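Local coordinates for protein isomaltose glucohydrolase (Kribbella flavida, PDB 5Z3E) that hydrolyses the alpha-1,6-glucosidic linkage of isomaltose from the non-reducing end, releasing beta-D-glucose and D-glucose, as a member of glycoside hydrolase family 15, at residues Thr379-Leu382 and Trp383-Gly386; Val160-His163 and Ala164-Gly168; Trp325-Ala329 and Ala330-Ala334; Asp295-Asp299 and Gly300-Arg304. The protein carries 1 engineered substitution. All coordinates share one frame; numbering follows the deposited sequence.

Contact 1. Residues Thr379-Leu382 and Trp383-Gly386; sequences TPLL and WSHG
W383 meets L381 in the first turn of helix 382-394: W383 CB lies 4.1 Å from L381 CD2, an apolar touch at the root of the indole. With CG anti to the backbone N (chi1 -172°), the ring itself leads off from the loop toward F79. L381 holds the N-cap position but has no polar side-chain group, and the first turn closes loosely on its backbone carbonyl. S384 N gives a weak, bent bond to L381 O at 3.0 Å. S384 OG lies 3.7 Å from L381 CD2, while its hydrogen bond is made to P354 O. H385 N turns to the same carbonyl, a second weak bond with 3.4 Å between H385 N and L381 O. The imidazole folds back beside the loop and meets the compact apolar ring of P380, which follows a cis peptide bond, with its edge, H385 NE2 lying 3.7 Å from P380 CB; ND1 is tied to S45 OG. At G386 the regular helical pattern is established: G386 N donates to L382 O at 2.8 Å, with 160° at the hydrogen. L381 also lies about 4 Å, side chain to side chain, from the engineered A355, the position inferred to carry the proton acceptor. Helix 32-52 packs on P380, L382 and H385, helix 74-87 on L382 and W383, and helix 317-329 on L381, W383 and S384.

Contact 2. Residues Val160-His163 and Ala164-Gly168; sequences VVTH and AARHG
H163 and H167, one turn apart on helix 151-167, bring their imidazoles together obliquely, with planes at 60°. H167 CD2 lies 3.5 Å from H163 ND1, which approaches the H167 ring at its edge. Alongside, the methyl T162 CG2 touches the guanidinium of R166, 3.7 Å from NH1. R166 runs extended until its chain bends at chi3 (-67°), which folds the guanidinium back over T162. Beneath the side chains the helix is regular: R166 N bonds to T162 O at 3.0 Å and H167 N to H163 O at 3.1 Å. The small methyl of A164 lies against L169 and L171 of the following loop. Helix 74-87 fixes the polar ends: S85 OG bonds to both H163 ND1 and R166 NH2, S85 O takes H167 NE2, and E82 makes a salt bridge with R166 NH1. A leucine in place of H163 would probably leave S85 OG without one of its mates and H167 CD2 without the flat imidazole beside it. R166 NH2 must donate to S85 OG, whichever way the bond to H163 runs, and the nearby positive arginine would tend to disfavour a charged imidazole at H163.

Contact 3. Residues Trp325-Ala329 and Ala330-Ala334; sequences WNLAA and AGDTA
L327 and D332 lie side by side across a Schellman motif that ends helix 317-329 and turns the chain directly into helix 333-344. Starting at its root, L327 CB rests 3.7 Å from D332 O. CG stands beside the backbone N (chi1 -71°), carrying the branch along the aspartate, and at the tip CD2 meets D332 OD2 at 3.7 Å as well as the methylene D332 CB. The leucine branch thus runs beside both the CB and one carboxylate oxygen of the aspartate, and R289 of helix 283-296 and H339 of helix 333-344 pack against it in turn. D332 suits the N-cap of the next helix: its OD1 accepts from G335 N. The same residue centres an inverse gamma turn, which redirects the backbone between the two helices. Two bonds define the Schellman closure. D332 N reaches back to L327 O at 2.9 Å, and G331 N donates to A328 O at 3.0 Å, coming from above the carbonyl plane. G331 has positive phi (94°), where a side chain would jam against A330 O, which explains the glycine, having no CB to clash. A330 brings just a methyl, its CB 3.5 Å from N326 O, while A330 N bonds to that same oxygen. A328 O has a further partner beyond G331: a water donates to it at 3.0 Å and also bonds to T333 OG1, 2.6 Å away.

Contact 4. Residues Asp295-Asp299 and Gly300-Arg304; sequences DLDVD and GGVHR
V298 and G301 pair as the hydrogen-bonded rung of a tight beta hairpin that follows directly on helix 283-296 and is closed by a type I' turn from V298 to G301. V298 N donates to G301 O at 3.0 Å, and G301 N returns a bond to V298 O at 2.9 Å. D297 and V302 form the next, non-hydrogen-bonded pair, and beyond it H303 N donates to L296 O at 2.8 Å, almost straight at 178°. The two turn corners, D299 and G300, both have positive phi; an aspartate is tolerated at the first, whereas at the second a CB would strike D299 O, which explains the glycine. D297 and V302 share one face of the hairpin, where V302 CG2 lies against D297 CG. D297 CG stands anti to the backbone N (chi1 -172°), which brings OD1 to G300 N for a weak bond of 3.0 Å across the turn, while OD2 binds H339. On V298's side, V298 CG2 touches the H303 ring at its edge, 4.0 Å from NE2; that nitrogen bonds to H360. Beyond the hairpin, R304 pairs with D308, its side chain about 7 Å from those of D195 and E198, the predicted and inferred catalytic acids. L296, the last residue of the helix, leans on the continuation of the second strand, its CD2 4.0 Å from H303 CB and its CD1 against R304 O. An alanine here would probably open a gap beside H303 and the R304 carbonyl. H303 O is buried without a hydrogen-bonding partner in the model, with L296 CB and L296 CD1 each 3.7 Å from it.

Along the chain the contacts come in the order 2, 4, 3, 1, and none touches another. The helical architecture is that of the (alpha/alpha)6 barrel known for family 15. Contacts 3 and 4 are nearest, centres 16 Å apart: helix 317-329 packs on the hairpin of contact 4 and ends in contact 3, and H339 meets both. The same helix borders contact 1 through I317 and L318, and farther along W325 packs on helix 382-394. Helix 74-87 serves contacts 1 and 2, whose centres are 22 Å apart. Contacts 2 and 4, 32 Å apart, lie on opposite sides of the chain's centre. Contacts 1 and 4 lie near the positions inferred or predicted to be catalytic; contacts 2 and 3 form helix ends away from them.

Contact 1. Residues Thr379-Leu382 and Trp383-Gly386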
# COMPACT_ATOMS: atom_id res chain seq x y z
N THR A 379 -5.48 -8.44 -14.38
CA THR A 379 -6.64 -9.05 -13.78
C THR A 379 -6.38 -10.54 -13.58
O THR A 379 -6.10 -11.21 -14.56
CB THR A 379 -7.87 -8.88 -14.65
OG1 THR A 379 -8.06 -7.55 -15.11
CG2 THR A 379 -9.11 -9.40 -13.98
N PRO A 380 -6.47 -11.06 -12.37
CA PRO A 380 -6.67 -10.34 -11.11
C PRO A 380 -5.42 -9.57 -10.70
O PRO A 380 -4.29 -10.01 -10.94
CB PRO A 380 -6.90 -11.47 -10.10
CG PRO A 380 -6.09 -12.64 -10.66
CD PRO A 380 -6.21 -12.51 -12.15
N LEU A 381 -5.63 -8.43 -10.06
CA LEU A 381 -4.56 -7.78 -9.31
C LEU A 381 -4.75 -8.21 -7.85
O LEU A 381 -5.78 -7.96 -7.25
CB LEU A 381 -4.68 -6.26 -9.41
CG LEU A 381 -3.50 -5.54 -8.77
CD1 LEU A 381 -2.25 -5.64 -9.62
CD2 LEU A 381 -3.82 -4.08 -8.45
N LEU A 382 -3.75 -8.89 -7.28
CA LEU A 382 -3.95 -9.40 -5.92
C LEU A 382 -4.27 -8.30 -4.93
O LEU A 382 -5.12 -8.46 -4.07
CB LEU A 382 -2.80 -10.28 -5.45
CG LEU A 382 -2.90 -11.77 -5.79
CD1 LEU A 382 -2.79 -12.02 -7.27
CD2 LEU A 382 -1.87 -12.56 -5.03
N TRP A 383 -3.62 -7.14 -5.08
CA TRP A 383 -3.86 -6.01 -4.20
C TRP A 383 -5.33 -5.57 -4.26
O TRP A 383 -5.92 -5.20 -3.25
CB TRP A 383 -2.88 -4.89 -4.57
CG TRP A 383 -2.85 -3.69 -3.65
CD1 TRP A 383 -3.49 -3.52 -2.47
CD2 TRP A 383 -2.13 -2.47 -3.91
NE1 TRP A 383 -3.22 -2.26 -1.97
CE2 TRP A 383 -2.38 -1.59 -2.84
CE3 TRP A 383 -1.31 -2.03 -4.96
CZ2 TRP A 383 -1.88 -0.31 -2.80
CZ3 TRP A 383 -0.83 -0.73 -4.91
CH2 TRP A 383 -1.13 0.11 -3.85
N SER A 384 -5.96 -5.64 -5.43
CA SER A 384 -7.40 -5.34 -5.50
C SER A 384 -8.20 -6.25 -4.57
O SER A 384 -9.08 -5.78 -3.84
CB SER A 384 -7.93 -5.51 -6.92
OG SER A 384 -7.44 -4.51 -7.77
N HIS A 385 -7.91 -7.54 -4.62
CA HIS A 385 -8.55 -8.50 -3.75
C HIS A 385 -8.23 -8.30 -2.28
O HIS A 385 -9.10 -8.43 -1.42
CB HIS A 385 -8.23 -9.92 -4.22
CG HIS A 385 -8.90 -10.27 -5.51
ND1 HIS A 385 -10.24 -10.64 -5.55
CD2 HIS A 385 -8.48 -10.25 -6.80
CE1 HIS A 385 -10.59 -10.84 -6.80
NE2 HIS A 385 -9.55 -10.62 -7.60
N GLY A 386 -6.96 -7.97 -1.99
CA GLY A 386 -6.62 -7.70 -0.61
C GLY A 386 -7.38 -6.52 -0.04
O GLY A 386 -7.86 -6.58 1.09

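Contact 2. Residues Val160-His163 and Ala164-Gly168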
# COMPACT_ATOMS: atom_id res chain seq x y z
N VAL A 160 3.21 -6.41 9.32
CA VAL A 160 3.65 -7.52 10.17
C VAL A 160 3.28 -7.27 11.62
O VAL A 160 2.84 -8.18 12.32
CB VAL A 160 5.15 -7.85 9.94
CG1 VAL A 160 6.10 -6.78 10.47
CG2 VAL A 160 5.48 -9.20 10.54
N VAL A 161 3.42 -6.03 12.09
CA VAL A 161 3.03 -5.70 13.46
C VAL A 161 1.54 -5.91 13.63
O VAL A 161 1.08 -6.48 14.64
CB VAL A 161 3.45 -4.27 13.81
CG1 VAL A 161 2.83 -3.83 15.14
CG2 VAL A 161 4.96 -4.15 13.89
N THR A 162 0.75 -5.45 12.68
CA THR A 162 -0.71 -5.54 12.77
C THR A 162 -1.15 -7.00 12.79
O THR A 162 -2.03 -7.40 13.58
CB THR A 162 -1.37 -4.77 11.62
OG1 THR A 162 -0.99 -3.40 11.70
CG2 THR A 162 -2.88 -4.84 11.67
N HIS A 163 -0.54 -7.83 11.95
CA HIS A 163 -0.83 -9.26 11.90
C HIS A 163 -0.50 -9.94 13.22
O HIS A 163 -1.29 -10.72 13.75
CB HIS A 163 -0.04 -9.87 10.75
CG HIS A 163 -0.12 -11.35 10.68
ND1 HIS A 163 -1.32 -12.01 10.46
CD2 HIS A 163 0.85 -12.28 10.81
CE1 HIS A 163 -1.04 -13.29 10.45
NE2 HIS A 163 0.26 -13.50 10.66
N ALA A 164 0.69 -9.66 13.76
CA ALA A 164 1.08 -10.28 15.00
C ALA A 164 0.18 -9.89 16.15
O ALA A 164 -0.13 -10.72 17.01
CB ALA A 164 2.53 -9.97 15.32
N ALA A 165 -0.24 -8.64 16.19
CA ALA A 165 -1.16 -8.21 17.24
C ALA A 165 -2.50 -8.90 17.10
O ALA A 165 -3.10 -9.34 18.09
CB ALA A 165 -1.34 -6.70 17.20
N ARG A 166 -3.01 -9.00 15.87
CA ARG A 166 -4.32 -9.60 15.64
C ARG A 166 -4.36 -11.04 16.11
O ARG A 166 -5.36 -11.49 16.68
CB ARG A 166 -4.64 -9.53 14.15
CG ARG A 166 -5.96 -10.19 13.76
CD ARG A 166 -6.28 -10.01 12.29
NE ARG A 166 -6.55 -8.60 12.00
CZ ARG A 166 -5.80 -7.78 11.26
NH1 ARG A 166 -6.12 -6.50 11.19
NH2 ARG A 166 -4.75 -8.22 10.60
N HIS A 167 -3.29 -11.78 15.85
CA HIS A 167 -3.29 -13.22 16.05
C HIS A 167 -2.45 -13.68 17.22
O HIS A 167 -2.27 -14.88 17.43
CB HIS A 167 -2.92 -13.92 14.75
CG HIS A 167 -3.96 -13.74 13.69
ND1 HIS A 167 -5.22 -14.29 13.78
CD2 HIS A 167 -3.94 -13.01 12.54
CE1 HIS A 167 -5.92 -13.94 12.72
NE2 HIS A 167 -5.17 -13.17 11.94
N GLY A 168 -1.95 -12.75 18.02
CA GLY A 168 -1.22 -13.11 19.23
C GLY A 168 0.11 -13.80 18.97
O GLY A 168 0.47 -14.72 19.68

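Contact 3. Residues Trp325-Ala329 and Ala330-Ala334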
# COMPACT_ATOMS: atom_id res chain seq x y z
N TRP A 325 -12.64 2.41 3.06
CA TRP A 325 -12.10 2.05 4.38
C TRP A 325 -12.06 3.30 5.25
O TRP A 325 -12.45 3.30 6.41
CB TRP A 325 -10.73 1.44 4.15
CG TRP A 325 -9.96 0.95 5.34
CD1 TRP A 325 -10.34 0.83 6.65
CD2 TRP A 325 -8.63 0.44 5.26
NE1 TRP A 325 -9.31 0.28 7.37
CE2 TRP A 325 -8.26 0.04 6.55
CE3 TRP A 325 -7.72 0.30 4.22
CZ2 TRP A 325 -6.99 -0.52 6.82
CZ3 TRP A 325 -6.49 -0.24 4.48
CH2 TRP A 325 -6.13 -0.64 5.76
N ASN A 326 -11.56 4.39 4.66
CA ASN A 326 -11.46 5.66 5.36
C ASN A 326 -12.84 6.24 5.72
O ASN A 326 -13.00 6.80 6.81
CB ASN A 326 -10.60 6.62 4.57
CG ASN A 326 -9.16 6.44 4.95
OD1 ASN A 326 -8.73 7.03 5.94
ND2 ASN A 326 -8.46 5.55 4.26
N LEU A 327 -13.81 6.08 4.83
CA LEU A 327 -15.17 6.53 5.14
C LEU A 327 -15.75 5.71 6.29
O LEU A 327 -16.34 6.27 7.21
CB LEU A 327 -16.03 6.44 3.89
CG LEU A 327 -15.69 7.48 2.82
CD1 LEU A 327 -16.33 7.12 1.48
CD2 LEU A 327 -16.10 8.88 3.25
N ALA A 328 -15.56 4.39 6.26
CA ALA A 328 -16.05 3.55 7.33
C ALA A 328 -15.47 3.98 8.68
O ALA A 328 -16.16 4.11 9.67
CB ALA A 328 -15.76 2.09 7.06
N ALA A 329 -14.15 4.23 8.68
CA ALA A 329 -13.46 4.59 9.91
C ALA A 329 -13.93 5.92 10.46
O ALA A 329 -13.82 6.17 11.67
CB ALA A 329 -11.95 4.63 9.65
N ALA A 330 -14.41 6.81 9.60
CA ALA A 330 -14.93 8.11 9.99
C ALA A 330 -16.41 8.07 10.36
O ALA A 330 -16.97 9.10 10.69
CB ALA A 330 -14.71 9.11 8.89
N GLY A 331 -17.04 6.90 10.27
CA GLY A 331 -18.45 6.76 10.61
C GLY A 331 -19.39 6.90 9.43
O GLY A 331 -20.59 6.80 9.64
N ASP A 332 -18.90 7.13 8.22
CA ASP A 332 -19.73 7.22 7.04
C ASP A 332 -19.89 5.84 6.42
O ASP A 332 -19.30 5.48 5.40
CB ASP A 332 -19.17 8.22 6.03
CG ASP A 332 -20.09 8.47 4.85
OD1 ASP A 332 -21.17 7.85 4.77
OD2 ASP A 332 -19.69 9.30 3.99
N THR A 333 -20.71 5.04 7.08
CA THR A 333 -20.94 3.68 6.66
C THR A 333 -21.58 3.62 5.28
O THR A 333 -21.23 2.77 4.45
CB THR A 333 -21.86 2.96 7.69
OG1 THR A 333 -21.28 3.10 8.98
CG2 THR A 333 -22.03 1.50 7.32
N ALA A 334 -22.54 4.49 5.03
CA ALA A 334 -23.19 4.50 3.72
C ALA A 334 -22.18 4.79 2.62
O ALA A 334 -22.24 4.18 1.54
CB ALA A 334 -24.33 5.51 3.70
O HOH W 1 -18.71 2.62 9.38

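Contact 4. Residues Asp295-Asp299 and Gly300-Arg304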
# COMPACT_ATOMS: atom_id res chain seq x y z
N ASP A 295 -12.27 15.59 -6.52
CA ASP A 295 -11.34 15.71 -7.62
C ASP A 295 -11.11 14.42 -8.38
O ASP A 295 -10.73 14.46 -9.55
CB ASP A 295 -10.01 16.27 -7.15
CG ASP A 295 -10.09 17.68 -6.62
OD1 ASP A 295 -11.17 18.31 -6.69
OD2 ASP A 295 -9.08 18.16 -6.10
N LEU A 296 -11.28 13.28 -7.71
CA LEU A 296 -10.81 12.01 -8.25
C LEU A 296 -11.83 10.89 -8.26
O LEU A 296 -11.60 9.88 -8.93
CB LEU A 296 -9.55 11.54 -7.52
CG LEU A 296 -8.35 12.48 -7.67
CD1 LEU A 296 -7.24 12.00 -6.71
CD2 LEU A 296 -7.81 12.53 -9.12
N ASP A 297 -12.95 10.99 -7.54
CA ASP A 297 -13.91 9.90 -7.43
C ASP A 297 -15.05 10.14 -8.39
O ASP A 297 -15.76 11.12 -8.26
CB ASP A 297 -14.41 9.82 -5.99
CG ASP A 297 -15.26 8.63 -5.67
OD1 ASP A 297 -15.61 7.85 -6.54
OD2 ASP A 297 -15.55 8.47 -4.46
N VAL A 298 -15.21 9.27 -9.36
CA VAL A 298 -16.31 9.36 -10.32
C VAL A 298 -17.17 8.12 -10.14
O VAL A 298 -16.75 7.00 -10.41
CB VAL A 298 -15.79 9.49 -11.76
CG1 VAL A 298 -16.95 9.51 -12.74
CG2 VAL A 298 -14.96 10.76 -11.88
N ASP A 299 -18.38 8.34 -9.65
CA ASP A 299 -19.36 7.29 -9.47
C ASP A 299 -18.92 6.14 -8.58
O ASP A 299 -19.41 5.03 -8.71
CB ASP A 299 -19.82 6.71 -10.84
CG ASP A 299 -20.33 7.73 -11.77
OD1 ASP A 299 -21.06 8.63 -11.30
OD2 ASP A 299 -20.06 7.57 -12.99
N GLY A 300 -18.00 6.42 -7.66
CA GLY A 300 -17.48 5.39 -6.79
C GLY A 300 -16.13 4.84 -7.18
O GLY A 300 -15.51 4.15 -6.38
N GLY A 301 -15.68 5.13 -8.40
CA GLY A 301 -14.40 4.68 -8.91
C GLY A 301 -13.35 5.77 -8.81
O GLY A 301 -13.52 6.85 -9.40
N VAL A 302 -12.27 5.53 -8.06
CA VAL A 302 -11.34 6.58 -7.73
C VAL A 302 -10.11 6.56 -8.66
O VAL A 302 -9.42 5.53 -8.79
CB VAL A 302 -10.90 6.48 -6.25
CG1 VAL A 302 -9.86 7.52 -5.90
CG2 VAL A 302 -12.09 6.60 -5.32
N HIS A 303 -9.83 7.70 -9.28
CA HIS A 303 -8.65 7.90 -10.10
C HIS A 303 -7.41 8.13 -9.24
O HIS A 303 -7.49 8.56 -8.08
CB HIS A 303 -8.85 9.13 -11.00
CG HIS A 303 -9.92 8.97 -12.04
ND1 HIS A 303 -9.76 8.11 -13.10
CD2 HIS A 303 -11.09 9.60 -12.22
CE1 HIS A 303 -10.82 8.19 -13.88
NE2 HIS A 303 -11.64 9.10 -13.40
N ARG A 304 -6.25 7.90 -9.83
CA ARG A 304 -4.99 8.08 -9.10
C ARG A 304 -4.61 9.55 -8.95
O ARG A 304 -4.30 10.02 -7.86
CB ARG A 304 -3.85 7.30 -9.76
CG ARG A 304 -4.14 5.82 -9.92
CD ARG A 304 -2.94 4.97 -10.21
NE ARG A 304 -2.32 5.37 -11.48
CZ ARG A 304 -1.16 4.88 -11.93
NH1 ARG A 304 -0.52 3.95 -11.24
NH2 ARG A 304 -0.64 5.33 -13.04